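Local coordinates for protein endoglucanase, family GH5 (Zobellia galactanivorans, PDB 6GL2) that hydrolyses hemicellulose, probably cutting beta-glucans such as mixed-linked glucan as a family 5 glycoside hydrolase, at residues Leu62-His71 / Trp84-Ala95. Sequence-based numbering, arbitrary orientation. Where two conformers were deposited one is given.
Sequences LRLPVTWKFH and WLDKVEAIANFA
His-71 lies flat on the indole of Trp-84. The two rings form an offset stack, with planes only 7° apart and the imidazole centroid 3.8 Å from that of the Trp-84 six-membered ring. His-71 CB adds a CH-pi contact over the five-membered ring. The pyrrole edge of Trp-84 points toward the face of Trp-68 in an offset edge-to-face pair with planes at 88°; Trp-84 CD1 comes within 3.6 Å of Trp-68 CE3. Trp-84 thus meets one aromatic with its face and another with its edge. Its indole is carried off the helix toward both rings by a chi1 of -174°, which sets CG opposite the backbone N. Replacing Trp-84 by an alanine is likely to leave the His-71 imidazole without its stacking surface and open a gap beside Trp-68.

Val-66 CG1 packs against Trp-84 NE1 at 3.6 Å and meets Val-88 CG2 tip to tip. Leu-85 CD2 touches Trp-68 CZ3 at 3.7 Å. Further along, Leu-64 splits its methyls: CD1 reaches Ile-91 CG2 at 3.7 Å, while CD2 rests on the helix backbone near Val-88 O and Ala-92 N. Leu-62 CD2 ends the row on Ala-95 CB at 3.7 Å.

Outside the pair, Glu-81 hydrogen-bonds His-71 ND1 and probably helps to fix the turn of the stacked ring. Ile-134 of helix 117-137 also packs on Trp-68. Strand 62-64 and helix 84-95 run nearly antiparallel, their axes 9.7 Å apart. They belong to the beta-alpha-beta unit 61-64, 82-96, 101-105. This is the strand-helix packing of a TIM barrel, extended past the strand by an aromatic cluster.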
ATOM      1  N   LEU A  62       2.896   1.272  -9.678  1.00  7.66           N
ATOM      2  CA  LEU A  62       2.457   2.457  -9.022  1.00  7.42           C
ATOM      3  C   LEU A  62       1.472   2.107  -7.934  1.00  6.38           C
ATOM      4  O   LEU A  62       0.437   1.500  -8.181  1.00  8.13           O
ATOM      5  CB  LEU A  62       1.772   3.423  -9.977  1.00  8.15           C
ATOM      6  CG  LEU A  62       1.302   4.759  -9.364  1.00  7.43           C
ATOM      7  CD1 LEU A  62       2.459   5.624  -8.991  1.00 10.36           C
ATOM      8  CD2 LEU A  62       0.291   5.466 -10.266  1.00  9.79           C
ATOM      9  N   ARG A  63       1.761   2.513  -6.684  1.00  7.54           N
ATOM     10  CA  ARG A  63       0.740   2.439  -5.650  1.00  6.77           C
ATOM     11  C   ARG A  63       0.092   3.875  -5.565  1.00  7.34           C
ATOM     12  O   ARG A  63       0.809   4.874  -5.520  1.00  7.78           O
ATOM     13  CB  ARG A  63       1.282   2.004  -4.277  1.00  7.36           C
ATOM     14  CG  ARG A  63       0.219   1.919  -3.177  1.00  7.62           C
ATOM     15  CD  ARG A  63       0.682   1.030  -2.064  1.00  7.89           C
ATOM     16  NE  ARG A  63      -0.220   0.929  -0.906  1.00  7.92           N
ATOM     17  CZ  ARG A  63      -0.134   1.703   0.188  1.00  7.10           C
ATOM     18  NH1 ARG A  63       0.685   2.678   0.272  1.00  8.44           N
ATOM     19  NH2 ARG A  63      -0.867   1.377   1.235  1.00  7.74           N
ATOM     20  N   LEU A  64      -1.218   3.863  -5.707  1.00  7.28           N
ATOM     21  CA  LEU A  64      -2.066   5.047  -5.819  1.00  7.13           C
ATOM     22  C   LEU A  64      -2.965   5.068  -4.596  1.00  7.01           C
ATOM     23  O   LEU A  64      -4.133   4.639  -4.605  1.00  7.30           O
ATOM     24  CB  LEU A  64      -2.894   4.921  -7.140  1.00  7.56           C
ATOM     25  CG  LEU A  64      -3.882   6.030  -7.419  1.00  9.04           C
ATOM     26  CD1 LEU A  64      -3.209   7.392  -7.255  1.00 11.06           C
ATOM     27  CD2 LEU A  64      -4.463   5.795  -8.845  1.00  9.14           C
ATOM     28  N   PRO A  65      -2.397   5.594  -3.483  1.00  6.97           N
ATOM     29  CA  PRO A  65      -3.238   5.619  -2.269  1.00  7.70           C
ATOM     30  C   PRO A  65      -4.302   6.733  -2.377  1.00  6.85           C
ATOM     31  O   PRO A  65      -4.074   7.785  -2.925  1.00  8.15           O
ATOM     32  CB  PRO A  65      -2.171   5.965  -1.224  1.00  7.70           C
ATOM     33  CG  PRO A  65      -1.113   6.718  -1.932  1.00  7.54           C
ATOM     34  CD  PRO A  65      -1.079   6.097  -3.263  1.00  6.68           C
ATOM     35  N   VAL A  66      -5.498   6.357  -1.932  1.00  6.57           N
ATOM     36  CA  VAL A  66      -6.596   7.325  -2.085  1.00  6.68           C
ATOM     37  C   VAL A  66      -7.321   7.362  -0.759  1.00  6.88           C
ATOM     38  O   VAL A  66      -7.722   6.354  -0.165  1.00  8.04           O
ATOM     39  CB  VAL A  66      -7.623   6.837  -3.154  1.00  6.92           C
ATOM     40  CG1 VAL A  66      -8.782   7.820  -3.287  1.00  7.80           C
ATOM     41  CG2 VAL A  66      -6.946   6.660  -4.527  1.00  8.11           C
ATOM     42  N   THR A  67      -7.577   8.573  -0.302  1.00  7.58           N
ATOM     43  CA  THR A  67      -8.432   8.867   0.876  1.00  8.16           C
ATOM     44  C   THR A  67      -9.791   9.269   0.320  1.00  7.47           C
ATOM     45  O   THR A  67      -9.879  10.134  -0.557  1.00  8.61           O
ATOM     46  CB  THR A  67      -7.810   9.929   1.786  1.00  9.92           C
ATOM     47  OG1 THR A  67      -6.623   9.385   2.370  1.00  9.88           O
ATOM     48  CG2 THR A  67      -8.822  10.387   2.888  1.00 11.65           C
ATOM     49  N   TRP A  68     -10.826   8.615   0.780  1.00  7.75           N
ATOM     50  CA  TRP A  68     -12.178   8.749   0.206  1.00  9.03           C
ATOM     51  C   TRP A  68     -13.070   9.614   1.067  1.00  9.64           C
ATOM     52  O   TRP A  68     -14.084  10.071   0.569  1.00  9.75           O
ATOM     53  CB  TRP A  68     -12.817   7.336   0.020  1.00  8.85           C
ATOM     54  CG  TRP A  68     -12.016   6.491  -0.901  1.00  7.97           C
ATOM     55  CD1 TRP A  68     -10.967   5.671  -0.568  1.00  8.21           C
ATOM     56  CD2 TRP A  68     -12.127   6.358  -2.344  1.00  7.98           C
ATOM     57  NE1 TRP A  68     -10.457   5.082  -1.674  1.00  8.03           N
ATOM     58  CE2 TRP A  68     -11.123   5.441  -2.774  1.00  8.08           C
ATOM     59  CE3 TRP A  68     -12.972   6.942  -3.281  1.00  7.77           C
ATOM     60  CZ2 TRP A  68     -10.917   5.114  -4.111  1.00  8.10           C
ATOM     61  CZ3 TRP A  68     -12.754   6.639  -4.629  1.00  8.76           C
ATOM     62  CH2 TRP A  68     -11.798   5.681  -5.005  1.00  7.50           C
ATOM     63  N   LYS A  69     -12.750   9.820   2.325  0.70  9.74           N
ATOM     64  CA  LYS A  69     -13.655  10.481   3.312  0.70 11.56           C
ATOM     65  C   LYS A  69     -14.287  11.773   2.806  0.70 10.79           C
ATOM     66  O   LYS A  69     -15.505  11.964   2.936  0.70 13.02           O
ATOM     67  CB  LYS A  69     -12.897  10.688   4.641  0.70 13.88           C
ATOM     68  CG  LYS A  69     -13.817  11.316   5.698  0.70 18.13           C
ATOM     69  CD  LYS A  69     -13.158  11.472   7.032  0.70 21.67           C
ATOM     70  CE  LYS A  69     -13.994  12.343   7.997  0.70 26.41           C
ATOM     71  NZ  LYS A  69     -15.233  12.945   7.365  0.70 28.98           N
ATOM     72  N   PHE A  70     -13.524  12.613   2.202  1.00  9.69           N
ATOM     73  CA  PHE A  70     -14.077  13.898   1.846  1.00 10.99           C
ATOM     74  C   PHE A  70     -14.949  13.836   0.617  1.00 11.18           C
ATOM     75  O   PHE A  70     -15.423  14.871   0.134  1.00 13.50           O
ATOM     76  CB  PHE A  70     -12.959  14.922   1.722  1.00 11.34           C
ATOM     77  CG  PHE A  70     -12.264  15.187   3.029  1.00 13.08           C
ATOM     78  CD1 PHE A  70     -12.808  16.084   3.880  1.00 15.91           C
ATOM     79  CD2 PHE A  70     -11.110  14.541   3.379  1.00 13.40           C
ATOM     80  CE1 PHE A  70     -12.207  16.340   5.072  1.00 18.89           C
ATOM     81  CE2 PHE A  70     -10.507  14.741   4.608  1.00 15.44           C
ATOM     82  CZ  PHE A  70     -11.095  15.661   5.427  1.00 17.34           C
ATOM     83  N   HIS A  71     -15.128  12.676   0.030  1.00 10.51           N
ATOM     84  CA  HIS A  71     -15.899  12.461  -1.192  1.00  9.76           C
ATOM     85  C   HIS A  71     -16.962  11.439  -1.032  1.00  9.09           C
ATOM     86  O   HIS A  71     -17.416  10.924  -2.076  1.00 11.14           O
ATOM     87  CB  HIS A  71     -14.995  12.271  -2.376  1.00 10.79           C
ATOM     88  CG  HIS A  71     -13.943  13.313  -2.546  1.00 12.70           C
ATOM     89  ND1 HIS A  71     -14.160  14.452  -3.197  1.00 15.48           N
ATOM     90  CD2 HIS A  71     -12.693  13.418  -1.942  1.00 13.90           C
ATOM     91  CE1 HIS A  71     -13.026  15.191  -3.100  1.00 15.05           C
ATOM     92  NE2 HIS A  71     -12.160  14.531  -2.324  1.00 16.35           N
ATOM     93  N   TRP A  84     -14.585  12.522  -8.212  1.00  9.20           N
ATOM     94  CA  TRP A  84     -13.448  11.974  -7.459  1.00  8.50           C
ATOM     95  C   TRP A  84     -13.012  10.655  -8.079  1.00  9.02           C
ATOM     96  O   TRP A  84     -11.810  10.428  -8.298  1.00  8.73           O
ATOM     97  CB  TRP A  84     -13.830  11.882  -5.999  1.00  8.65           C
ATOM     98  CG  TRP A  84     -12.681  11.455  -5.129  1.00  8.84           C
ATOM     99  CD1 TRP A  84     -12.548  10.306  -4.432  1.00  9.75           C
ATOM    100  CD2 TRP A  84     -11.477  12.215  -4.889  1.00  8.96           C
ATOM    101  NE1 TRP A  84     -11.413  10.315  -3.688  1.00 10.32           N
ATOM    102  CE2 TRP A  84     -10.687  11.436  -3.963  1.00 10.25           C
ATOM    103  CE3 TRP A  84     -10.995  13.393  -5.317  1.00 10.44           C
ATOM    104  CZ2 TRP A  84      -9.504  11.934  -3.431  1.00 11.21           C
ATOM    105  CZ3 TRP A  84      -9.764  13.853  -4.802  1.00 10.23           C
ATOM    106  CH2 TRP A  84      -9.048  13.142  -3.894  1.00 11.76           C
ATOM    107  N   LEU A  85     -13.982   9.773  -8.340  1.00  7.72           N
ATOM    108  CA  LEU A  85     -13.652   8.570  -9.079  1.00  7.64           C
ATOM    109  C   LEU A  85     -12.967   8.893 -10.392  1.00  8.64           C
ATOM    110  O   LEU A  85     -12.079   8.139 -10.785  1.00  9.07           O
ATOM    111  CB  LEU A  85     -14.892   7.699  -9.278  1.00  7.98           C
ATOM    112  CG  LEU A  85     -15.419   6.994  -8.051  1.00  8.57           C
ATOM    113  CD1 LEU A  85     -16.864   6.559  -8.177  1.00 10.93           C
ATOM    114  CD2 LEU A  85     -14.633   5.769  -7.746  1.00 10.26           C
ATOM    115  N   ASP A  86     -13.442   9.935 -11.067  1.00  7.75           N
ATOM    116  CA  ASP A  86     -12.834  10.301 -12.339  1.00  8.62           C
ATOM    117  C   ASP A  86     -11.331  10.587 -12.138  1.00  8.50           C
ATOM    118  O   ASP A  86     -10.519  10.211 -13.001  1.00  8.73           O
ATOM    119  CB  ASP A  86     -13.516  11.512 -12.963  1.00  9.18           C
ATOM    120  CG  ASP A  86     -14.896  11.225 -13.519  1.00 10.26           C
ATOM    121  OD1 ASP A  86     -15.359  10.136 -13.659  1.00 11.01           O
ATOM    122  OD2 ASP A  86     -15.598  12.306 -13.722  1.00 12.27           O
ATOM    123  N   LYS A  87     -11.017  11.375 -11.124  1.00  8.96           N
ATOM    124  CA  LYS A  87      -9.615  11.687 -10.833  1.00  8.77           C
ATOM    125  C   LYS A  87      -8.758  10.461 -10.540  1.00  8.54           C
ATOM    126  O   LYS A  87      -7.621  10.387 -11.000  1.00 10.25           O
ATOM    127  CB  LYS A  87      -9.492  12.706  -9.730  1.00 10.59           C
ATOM    128  CG  LYS A  87     -10.064  14.074 -10.085  1.00 12.83           C
ATOM    129  CD  LYS A  87     -10.055  14.991  -8.879  1.00 16.68           C
ATOM    130  CE  LYS A  87      -9.762  16.406  -9.317  1.00 24.59           C
ATOM    131  NZ  LYS A  87      -9.396  17.352  -8.200  1.00 25.46           N
ATOM    132  N   VAL A  88      -9.282   9.587  -9.715  1.00  8.35           N
ATOM    133  CA  VAL A  88      -8.583   8.371  -9.424  1.00  8.34           C
ATOM    134  C   VAL A  88      -8.319   7.609 -10.721  1.00  9.40           C
ATOM    135  O   VAL A  88      -7.227   7.080 -10.972  1.00  8.45           O
ATOM    136  CB  VAL A  88      -9.319   7.520  -8.378  1.00  8.59           C
ATOM    137  CG1 VAL A  88      -8.622   6.155  -8.220  1.00 10.04           C
ATOM    138  CG2 VAL A  88      -9.517   8.278  -7.081  1.00 10.03           C
ATOM    139  N   GLU A  89      -9.402   7.464 -11.517  1.00  8.70           N
ATOM    140  CA  GLU A  89      -9.274   6.703 -12.759  1.00  8.13           C
ATOM    141  C   GLU A  89      -8.243   7.317 -13.715  1.00  7.79           C
ATOM    142  O   GLU A  89      -7.534   6.584 -14.378  1.00  9.26           O
ATOM    143  CB  GLU A  89     -10.676   6.569 -13.354  1.00  8.46           C
ATOM    144  CG  GLU A  89     -10.713   5.763 -14.632  1.00  9.89           C
ATOM    145  CD  GLU A  89     -12.129   5.333 -15.080  1.00 11.24           C
ATOM    146  OE1 GLU A  89     -13.045   6.083 -14.769  1.00 11.59           O
ATOM    147  OE2 GLU A  89     -12.211   4.392 -15.947  1.00 13.73           O
ATOM    148  N   ALA A  90      -8.262   8.621 -13.809  1.00  8.37           N
ATOM    149  CA  ALA A  90      -7.318   9.238 -14.681  1.00  8.12           C
ATOM    150  C   ALA A  90      -5.868   8.899 -14.316  1.00  8.81           C
ATOM    151  O   ALA A  90      -5.064   8.619 -15.205  1.00  9.42           O
ATOM    152  CB  ALA A  90      -7.518  10.731 -14.673  1.00  9.56           C
ATOM    153  N   ILE A  91      -5.531   8.990 -13.024  1.00  8.43           N
ATOM    154  CA  ILE A  91      -4.170   8.684 -12.610  1.00  8.87           C
ATOM    155  C   ILE A  91      -3.843   7.233 -12.812  1.00  9.30           C
ATOM    156  O   ILE A  91      -2.787   6.827 -13.266  1.00  9.67           O
ATOM    157  CB  ILE A  91      -3.899   9.149 -11.174  1.00  8.81           C
ATOM    158  CG1 ILE A  91      -4.132  10.610 -10.995  1.00  9.21           C
ATOM    159  CG2 ILE A  91      -2.519   8.687 -10.679  1.00 10.46           C
ATOM    160  CD1 ILE A  91      -4.224  11.087  -9.570  1.00 10.95           C
ATOM    161  N   ALA A  92      -4.815   6.381 -12.489  1.00  7.81           N
ATOM    162  CA  ALA A  92      -4.612   4.967 -12.763  1.00  8.42           C
ATOM    163  C   ALA A  92      -4.235   4.688 -14.217  1.00  9.38           C
ATOM    164  O   ALA A  92      -3.372   3.881 -14.547  1.00  9.54           O
ATOM    165  CB  ALA A  92      -5.835   4.153 -12.358  1.00  9.53           C
ATOM    166  N   ASN A  93      -4.975   5.344 -15.109  1.00  9.46           N
ATOM    167  CA  ASN A  93      -4.689   5.202 -16.556  1.00  9.52           C
ATOM    168  C   ASN A  93      -3.382   5.758 -16.940  1.00  9.42           C
ATOM    169  O   ASN A  93      -2.723   5.158 -17.795  1.00 11.54           O
ATOM    170  CB  ASN A  93      -5.806   5.823 -17.409  1.00 10.51           C
ATOM    171  CG  ASN A  93      -6.914   4.853 -17.541  1.00 13.93           C
ATOM    172  OD1 ASN A  93      -7.869   4.926 -16.891  1.00 17.04           O
ATOM    173  ND2 ASN A  93      -6.644   3.740 -18.237  1.00 16.88           N
ATOM    174  N   PHE A  94      -2.868   6.793 -16.290  1.00  9.81           N
ATOM    175  CA  PHE A  94      -1.519   7.298 -16.577  1.00  9.67           C
ATOM    176  C   PHE A  94      -0.521   6.140 -16.395  1.00 10.09           C
ATOM    177  O   PHE A  94       0.445   5.993 -17.158  1.00 11.65           O
ATOM    178  CB  PHE A  94      -1.059   8.403 -15.685  1.00  9.90           C
ATOM    179  CG  PHE A  94      -1.853   9.684 -15.732  1.00 11.24           C
ATOM    180  CD1 PHE A  94      -2.580  10.084 -16.805  1.00 11.25           C
ATOM    181  CD2 PHE A  94      -1.820  10.522 -14.627  1.00 11.08           C
ATOM    182  CE1 PHE A  94      -3.295  11.332 -16.804  1.00 12.35           C
ATOM    183  CE2 PHE A  94      -2.532  11.699 -14.627  1.00 12.58           C
ATOM    184  CZ  PHE A  94      -3.201  12.040 -15.707  1.00 12.44           C
ATOM    185  N   ALA A  95      -0.629   5.412 -15.315  1.00  9.28           N
ATOM    186  CA  ALA A  95       0.208   4.254 -14.981  1.00  9.07           C
ATOM    187  C   ALA A  95       0.011   3.088 -15.924  1.00  9.11           C
ATOM    188  O   ALA A  95       0.959   2.480 -16.456  1.00  9.69           O
ATOM    189  CB  ALA A  95       0.056   3.856 -13.541  1.00 10.90           C
TER